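Local atomic coordinates of Endonuclease/exonuclease/phosphatase (Beutenbergia cavernae DSM 12333, PDB entry 4RUW), a protein that belongs to the endonuclease/exonuclease/phosphatase (DNase I-like) family, carries a bound zinc ion and ends in an Ig-like domain. Residues A[193-198]-A[228-233]; A[298-303]-A[326-331]. All coordinates share one frame; numbering follows the deposited sequence.

Contact 1. Residues A[193-198]-A[228-233]; sequences DVVVHA and VPSVLA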
ATOM      1  N   ASP A 193      17.577   8.238  -6.227  1.00 13.73           N
ATOM      2  CA  ASP A 193      16.211   8.730  -6.330  1.00 13.88           C
ATOM      3  C   ASP A 193      15.191   7.630  -6.069  1.00 13.28           C
ATOM      4  O   ASP A 193      15.275   6.538  -6.638  1.00 13.98           O
ATOM      5  CB  ASP A 193      15.951   9.322  -7.717  1.00 15.93           C
ATOM      6  CG  ASP A 193      16.681  10.633  -7.956  1.00 18.74           C
ATOM      7  OD1 ASP A 193      17.367  11.138  -7.044  1.00 20.34           O
ATOM      8  OD2 ASP A 193      16.545  11.168  -9.074  1.00 21.37           O
ATOM      9  N   VAL A 194      14.207   7.941  -5.233  1.00 12.37           N
ATOM     10  CA  VAL A 194      13.080   7.045  -4.994  1.00 12.85           C
ATOM     11  C   VAL A 194      11.819   7.861  -5.244  1.00 11.78           C
ATOM     12  O   VAL A 194      11.654   8.923  -4.648  1.00 12.49           O
ATOM     13  CB  VAL A 194      13.084   6.494  -3.545  1.00 13.34           C
ATOM     14  CG1 VAL A 194      11.844   5.643  -3.305  1.00 13.80           C
ATOM     15  CG2 VAL A 194      14.358   5.699  -3.280  1.00 14.43           C
ATOM     16  N   VAL A 195      10.942   7.384  -6.126  1.00 12.09           N
ATOM     17  CA  VAL A 195       9.695   8.084  -6.376  1.00 12.07           C
ATOM     18  C   VAL A 195       8.659   7.671  -5.336  1.00 11.99           C
ATOM     19  O   VAL A 195       8.403   6.484  -5.150  1.00 13.58           O
ATOM     20  CB  VAL A 195       9.167   7.800  -7.794  1.00 12.82           C
ATOM     21  CG1 VAL A 195       7.897   8.593  -8.054  1.00 14.26           C
ATOM     22  CG2 VAL A 195      10.236   8.139  -8.836  1.00 14.42           C
ATOM     23  N   VAL A 196       8.096   8.654  -4.637  1.00 12.02           N
ATOM     24  CA  VAL A 196       7.094   8.414  -3.610  1.00 11.89           C
ATOM     25  C   VAL A 196       5.726   8.854  -4.099  1.00 11.83           C
ATOM     26  O   VAL A 196       5.529  10.028  -4.439  1.00 13.00           O
ATOM     27  CB  VAL A 196       7.470   9.175  -2.316  1.00 12.57           C
ATOM     28  CG1 VAL A 196       6.414   8.970  -1.233  1.00 13.97           C
ATOM     29  CG2 VAL A 196       8.848   8.762  -1.822  1.00 13.83           C
ATOM     30  N   HIS A 197       4.797   7.903  -4.148  1.00 12.11           N
ATOM     31  CA  HIS A 197       3.415   8.171  -4.506  1.00 12.25           C
ATOM     32  C   HIS A 197       2.563   8.041  -3.252  1.00 12.12           C
ATOM     33  O   HIS A 197       2.562   6.990  -2.604  1.00 13.90           O
ATOM     34  CB  HIS A 197       2.924   7.162  -5.545  1.00 12.43           C
ATOM     35  CG  HIS A 197       3.731   7.126  -6.802  1.00 12.61           C
ATOM     36  ND1 HIS A 197       3.594   8.066  -7.811  1.00 14.06           N
ATOM     37  CD2 HIS A 197       4.671   6.254  -7.236  1.00 13.72           C
ATOM     38  CE1 HIS A 197       4.414   7.768  -8.799  1.00 13.94           C
ATOM     39  NE2 HIS A 197       5.077   6.665  -8.479  1.00 13.92           N
ATOM     40  N   ALA A 198       1.839   9.108  -2.920  1.00 11.43           N
ATOM     41  CA  ALA A 198       1.029   9.196  -1.703  1.00 11.24           C
ATOM     42  C   ALA A 198      -0.424   9.400  -2.085  1.00 10.97           C
ATOM     43  O   ALA A 198      -0.737  10.325  -2.844  1.00 12.04           O
ATOM     44  CB  ALA A 198       1.496  10.373  -0.870  1.00 12.97           C
ATOM     45  N   VAL A 228      11.615   2.088 -12.184  1.00 14.54           N
ATOM     46  CA  VAL A 228      12.475   2.872 -11.298  1.00 14.63           C
ATOM     47  C   VAL A 228      12.043   2.635  -9.862  1.00 13.36           C
ATOM     48  O   VAL A 228      10.878   2.336  -9.617  1.00 14.18           O
ATOM     49  CB  VAL A 228      12.442   4.390 -11.634  1.00 15.48           C
ATOM     50  CG1 VAL A 228      12.827   4.621 -13.094  1.00 17.60           C
ATOM     51  CG2 VAL A 228      11.077   5.008 -11.313  1.00 16.20           C
ATOM     52  N   PRO A 229      12.976   2.751  -8.903  1.00 13.80           N
ATOM     53  CA  PRO A 229      12.594   2.518  -7.504  1.00 13.28           C
ATOM     54  C   PRO A 229      11.466   3.455  -7.067  1.00 12.56           C
ATOM     55  O   PRO A 229      11.634   4.677  -7.104  1.00 12.96           O
ATOM     56  CB  PRO A 229      13.886   2.816  -6.741  1.00 14.11           C
ATOM     57  CG  PRO A 229      14.968   2.469  -7.734  1.00 14.58           C
ATOM     58  CD  PRO A 229      14.429   2.947  -9.052  1.00 14.37           C
ATOM     59  N   SER A 230      10.332   2.881  -6.671  1.00 12.03           N
ATOM     60  CA  SER A 230       9.173   3.665  -6.280  1.00 12.25           C
ATOM     61  C   SER A 230       8.417   2.970  -5.162  1.00 11.70           C
ATOM     62  O   SER A 230       8.455   1.743  -5.034  1.00 12.10           O
ATOM     63  CB  SER A 230       8.209   3.859  -7.453  1.00 12.72           C
ATOM     64  OG  SER A 230       8.858   4.264  -8.642  1.00 12.95           O
ATOM     65  N   VAL A 231       7.709   3.769  -4.373  1.00 11.77           N
ATOM     66  CA  VAL A 231       6.759   3.246  -3.407  1.00 11.75           C
ATOM     67  C   VAL A 231       5.414   3.927  -3.610  1.00 12.21           C
ATOM     68  O   VAL A 231       5.351   5.073  -4.058  1.00 13.45           O
ATOM     69  CB  VAL A 231       7.238   3.405  -1.942  1.00 13.65           C
ATOM     70  CG1 VAL A 231       8.499   2.596  -1.709  1.00 14.79           C
ATOM     71  CG2 VAL A 231       7.457   4.863  -1.581  1.00 15.52           C
ATOM     72  N   LEU A 232       4.346   3.198  -3.305  1.00 11.82           N
ATOM     73  CA  LEU A 232       2.983   3.715  -3.332  1.00 11.56           C
ATOM     74  C   LEU A 232       2.418   3.456  -1.954  1.00 11.21           C
ATOM     75  O   LEU A 232       2.386   2.315  -1.498  1.00 12.07           O
ATOM     76  CB  LEU A 232       2.153   3.004  -4.402  1.00 13.11           C
ATOM     77  CG  LEU A 232       0.639   3.218  -4.333  1.00 13.11           C
ATOM     78  CD1 LEU A 232       0.268   4.688  -4.505  1.00 13.52           C
ATOM     79  CD2 LEU A 232      -0.074   2.353  -5.362  1.00 14.96           C
ATOM     80  N   ALA A 233       1.984   4.513  -1.284  1.00 11.27           N
ATOM     81  CA  ALA A 233       1.558   4.369   0.089  1.00 11.66           C
ATOM     82  C   ALA A 233       0.328   5.194   0.378  1.00 11.25           C
ATOM     83  O   ALA A 233       0.128   6.266  -0.184  1.00 12.11           O
ATOM     84  CB  ALA A 233       2.683   4.749   1.047  1.00 14.36           C
TER
HETATM   85  O   HOH W   1      13.419   6.189  -8.646  1.00 15.34           O
HETATM   86  O   HOH W   2       6.994   5.625 -10.211  1.00 14.06           O

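Contact 2. Residues A[298-303]-A[326-331]; sequences VFATPA and MDLRLG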
ATOM      1  N   VAL A 298       1.853  -0.066   2.118  1.00 10.46           N
ATOM      2  CA  VAL A 298       3.053   0.376   1.421  1.00 10.93           C
ATOM      3  C   VAL A 298       3.354  -0.655   0.345  1.00 10.54           C
ATOM      4  O   VAL A 298       3.655  -1.811   0.660  1.00 11.65           O
ATOM      5  CB  VAL A 298       4.260   0.534   2.380  1.00 12.10           C
ATOM      6  CG1 VAL A 298       5.499   0.937   1.589  1.00 13.75           C
ATOM      7  CG2 VAL A 298       3.938   1.547   3.463  1.00 13.06           C
ATOM      8  N   PHE A 299       3.239  -0.244  -0.913  1.00 10.96           N
ATOM      9  CA  PHE A 299       3.601  -1.078  -2.053  1.00 11.07           C
ATOM     10  C   PHE A 299       4.952  -0.627  -2.588  1.00 11.28           C
ATOM     11  O   PHE A 299       5.254   0.570  -2.581  1.00 12.39           O
ATOM     12  CB  PHE A 299       2.548  -0.963  -3.162  1.00 11.72           C
ATOM     13  CG  PHE A 299       1.285  -1.729  -2.882  1.00 11.73           C
ATOM     14  CD1 PHE A 299       1.188  -3.071  -3.234  1.00 13.33           C
ATOM     15  CD2 PHE A 299       0.193  -1.120  -2.279  1.00 13.66           C
ATOM     16  CE1 PHE A 299       0.039  -3.798  -2.987  1.00 14.84           C
ATOM     17  CE2 PHE A 299      -0.967  -1.851  -2.026  1.00 14.50           C
ATOM     18  CZ  PHE A 299      -1.034  -3.190  -2.374  1.00 14.61           C
ATOM     19  N   ALA A 300       5.762  -1.576  -3.049  1.00 11.40           N
ATOM     20  CA  ALA A 300       7.094  -1.249  -3.561  1.00 11.83           C
ATOM     21  C   ALA A 300       7.319  -1.915  -4.916  1.00 11.25           C
ATOM     22  O   ALA A 300       6.769  -2.981  -5.193  1.00 12.23           O
ATOM     23  CB  ALA A 300       8.182  -1.661  -2.574  1.00 13.19           C
ATOM     24  N   THR A 301       8.141  -1.281  -5.746  1.00 11.45           N
ATOM     25  CA  THR A 301       8.503  -1.823  -7.043  1.00 11.77           C
ATOM     26  C   THR A 301       9.563  -2.923  -6.908  1.00 11.67           C
ATOM     27  O   THR A 301      10.123  -3.112  -5.822  1.00 12.55           O
ATOM     28  CB  THR A 301       8.995  -0.691  -7.961  1.00 12.37           C
ATOM     29  OG1 THR A 301      10.139  -0.071  -7.372  1.00 12.55           O
ATOM     30  CG2 THR A 301       7.885   0.348  -8.177  1.00 13.88           C
ATOM     31  N   PRO A 302       9.826  -3.675  -7.994  1.00 11.94           N
ATOM     32  CA  PRO A 302      10.624  -4.902  -7.836  1.00 12.65           C
ATOM     33  C   PRO A 302      12.058  -4.704  -7.347  1.00 13.02           C
ATOM     34  O   PRO A 302      12.622  -5.653  -6.803  1.00 14.20           O
ATOM     35  CB  PRO A 302      10.604  -5.514  -9.245  1.00 13.96           C
ATOM     36  CG  PRO A 302       9.285  -5.060  -9.793  1.00 13.68           C
ATOM     37  CD  PRO A 302       9.156  -3.646  -9.310  1.00 13.31           C
ATOM     38  N   ALA A 303      12.645  -3.525  -7.532  1.00 12.75           N
ATOM     39  CA  ALA A 303      14.019  -3.304  -7.075  1.00 13.80           C
ATOM     40  C   ALA A 303      14.160  -3.407  -5.554  1.00 13.40           C
ATOM     41  O   ALA A 303      15.261  -3.620  -5.049  1.00 14.83           O
ATOM     42  CB  ALA A 303      14.551  -1.963  -7.562  1.00 15.41           C
HETATM   43  N   MSE A 326       7.580   0.370   7.480  1.00 11.39           N
HETATM   44  CA  MSE A 326       8.228  -0.698   6.721  1.00 11.48           C
HETATM   45  C   MSE A 326       9.704  -0.432   6.535  1.00 11.68           C
HETATM   46  O   MSE A 326      10.111   0.692   6.221  1.00 12.88           O
HETATM   47  CB  MSE A 326       7.608  -0.805   5.329  1.00 12.15           C
HETATM   48  CG  MSE A 326       6.097  -1.056   5.320  1.00 12.70           C
HETATM   49 SE   MSE A 326       5.546  -2.650   6.287  0.59 13.18          SE
HETATM   50  CE  MSE A 326       6.754  -3.936   5.468  1.00 13.80           C
ATOM     51  N   ASP A 327      10.502  -1.483   6.696  1.00 11.77           N
ATOM     52  CA  ASP A 327      11.936  -1.424   6.434  1.00 12.92           C
ATOM     53  C   ASP A 327      12.196  -2.148   5.120  1.00 12.36           C
ATOM     54  O   ASP A 327      11.955  -3.358   5.004  1.00 13.16           O
ATOM     55  CB  ASP A 327      12.715  -2.068   7.579  1.00 14.25           C
ATOM     56  CG  ASP A 327      12.704  -1.213   8.838  1.00 16.22           C
ATOM     57  OD1 ASP A 327      12.945   0.004   8.740  1.00 16.85           O
ATOM     58  OD2 ASP A 327      12.444  -1.752   9.931  1.00 20.25           O
ATOM     59  N   LEU A 328      12.667  -1.390   4.130  1.00 12.79           N
ATOM     60  CA  LEU A 328      12.941  -1.898   2.792  1.00 13.32           C
ATOM     61  C   LEU A 328      14.437  -1.828   2.533  1.00 13.26           C
ATOM     62  O   LEU A 328      15.169  -1.145   3.247  1.00 14.53           O
ATOM     63  CB  LEU A 328      12.204  -1.050   1.750  1.00 13.54           C
ATOM     64  CG  LEU A 328      10.711  -0.813   2.006  1.00 13.42           C
ATOM     65  CD1 LEU A 328      10.118   0.064   0.907  1.00 15.43           C
ATOM     66  CD2 LEU A 328       9.958  -2.139   2.117  1.00 14.66           C
ATOM     67  N   ARG A 329      14.893  -2.527   1.496  1.00 13.95           N
ATOM     68  CA  ARG A 329      16.292  -2.484   1.104  1.00 13.86           C
ATOM     69  C   ARG A 329      16.343  -2.449  -0.409  1.00 13.80           C
ATOM     70  O   ARG A 329      15.703  -3.259  -1.065  1.00 15.08           O
ATOM     71  CB  ARG A 329      17.023  -3.714   1.629  1.00 16.97           C
ATOM     72  CG  ARG A 329      18.511  -3.710   1.346  1.00 20.97           C
ATOM     73  CD  ARG A 329      19.193  -4.825   2.108  1.00 24.13           C
ATOM     74  NE  ARG A 329      19.066  -4.619   3.547  1.00 26.94           N
ATOM     75  CZ  ARG A 329      19.040  -5.596   4.448  1.00 30.27           C
ATOM     76  NH1 ARG A 329      19.123  -6.860   4.062  1.00 32.47           N
ATOM     77  NH2 ARG A 329      18.920  -5.306   5.735  1.00 32.02           N
ATOM     78  N   LEU A 330      17.079  -1.519  -0.970  1.00 14.42           N
ATOM     79  CA  LEU A 330      17.118  -1.390  -2.407  1.00 16.08           C
ATOM     80  C   LEU A 330      18.216  -2.247  -2.983  1.00 18.63           C
ATOM     81  O   LEU A 330      19.362  -2.096  -2.641  1.00 20.77           O
ATOM     82  CB  LEU A 330      17.333   0.073  -2.799  1.00 17.33           C
ATOM     83  CG  LEU A 330      17.253   0.416  -4.277  1.00 18.22           C
ATOM     84  CD1 LEU A 330      15.891   0.057  -4.832  1.00 18.11           C
ATOM     85  CD2 LEU A 330      17.549   1.895  -4.484  1.00 21.23           C
ATOM     86  N   GLY A 331      17.829  -3.143  -3.871  1.00 20.09           N
ATOM     87  CA  GLY A 331      18.774  -3.960  -4.606  1.00 23.00           C
ATOM     88  C   GLY A 331      19.216  -3.310  -5.892  1.00 24.15           C
ATOM     89  O   GLY A 331      19.039  -2.135  -6.108  1.00 26.17           O
TER

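Contact 1. Residues A[193-198]-A[228-233]
Val195 and His197 of strand 193-198 pair in parallel with residues 229-233, the axes of the two short strands lying 17° apart and approaching to 4.8 Å. Val195 N donates to Pro229 O and Val195 O accepts Val231 N; two residues on, His197 bonds Val231 O and Ala233 N. Each of these two residues thus binds the neighbours on both sides of its partner, the signature of parallel strands.

One face carries Val195, His197, Ser230 and Leu232. With its CG beside the backbone N (chi1 -58°), His197 turns a ring edge to the neighbouring strand, and CD2 comes to 3.5 Å from Val231 O, near the ring plane. On the same ring, NE2 meets a water in plane at 2.8 Å, and that water donates to Ser230 OG. The other nitrogen, ND1, is hydrogen-bonded to Thr183 of strand 179-188. Ser230 OG itself donates to Val228 O from above that carbonyl's plane, and it rests 3.6 Å from Val195 CB.

The face of Val196, Ala198, Val231 and Ala233 is apolar. Val196 CG2 and Val231 CG2 meet flank to flank at 4.1 Å, the two valines projecting in a common direction, while Val196 also packs on Val93 and Val231 on Leu328 in the other sheet.

Joined through helix 207-222, the strands form a beta-alpha-beta unit. Its chemistry is two-sided: apolar where it faces the other sheet, mixed on the face of His197 and Ser230, where Thr183 holds ND1 and a water shared with Ser230 holds NE2, which should restrain rotation of the ring.

Contact 2. Residues A[298-303]-A[326-331]
Val298 and Met326 (a selenomethionine) face each other between two stacked sheets, their side chains running alongside each other with opposite headings. The touching atom of Met326 is CG, which meets Val298 CB at 3.8 Å and, barely farther off, the CG2 methyl. CG is anti to the carbonyl carbon, and the bend at chi2 (-57°) turns the selenium away from the valine; the side chain also packs on Thr266, Trp267 and Val270 of helix 266-270. Val298 spreads its own contacts to Val58 and Thr60 of strand 55-62.

The next pair is looser. Both members point inward, but the methyl of Ala300 is short, and it is Leu328 that spans most of the distance; its CD1 stops 4.3 Å from Ala300 CB. Val58 and Phe304 also touch Leu328.

At the far end the side chains engage differently. Leu330 starts out toward the flank, but CG anti to the backbone N (chi1 -174°) and the turn at chi2 bring its tip back, with CD1 3.7 Å from Ala303 CB and near the carbonyl oxygen of the same residue. That oxygen accepts Gly331 N at 2.9 Å, the donor standing almost straight ahead of the carbonyl. Arg329, between Leu328 and Leu330, turns away and forms a salt bridge with Asp55.

The CA atoms of Ala300 and Leu328 are 8.7 Å apart, but those of Ala303 and Gly331 only 5.4 Å, because residues 301-303 leave the sheet of strand 296-300 and cross to the sheet of strand 324-330, entering its neighbour 304-311. Apolar packing between facing sheets, closed by such a crossing, belongs to the two-sheet beta-sandwich core of the DNase I-like fold.

Contact 1 forms within one sheet, whereas contact 2 joins that sheet to the one facing it. Their centres are about 9 Å apart, and strands 230-233 and 296-300 are antiparallel neighbours: Leu232 O lies 2.8 Å from Phe299 N, and Ser230 N is 3.0 Å from Thr301 OG1, both probable hydrogen bonds. The packing of contact 1 continues into that of contact 2, since Pro229 touches Leu330. Neither contact supplies a ligand of the zinc ion, which is held by His98, Asp100, His107 and His137; one tie in the chain is strand 91-98, whose Val93 packs on Ala233 and which ends at the zinc ligand His98.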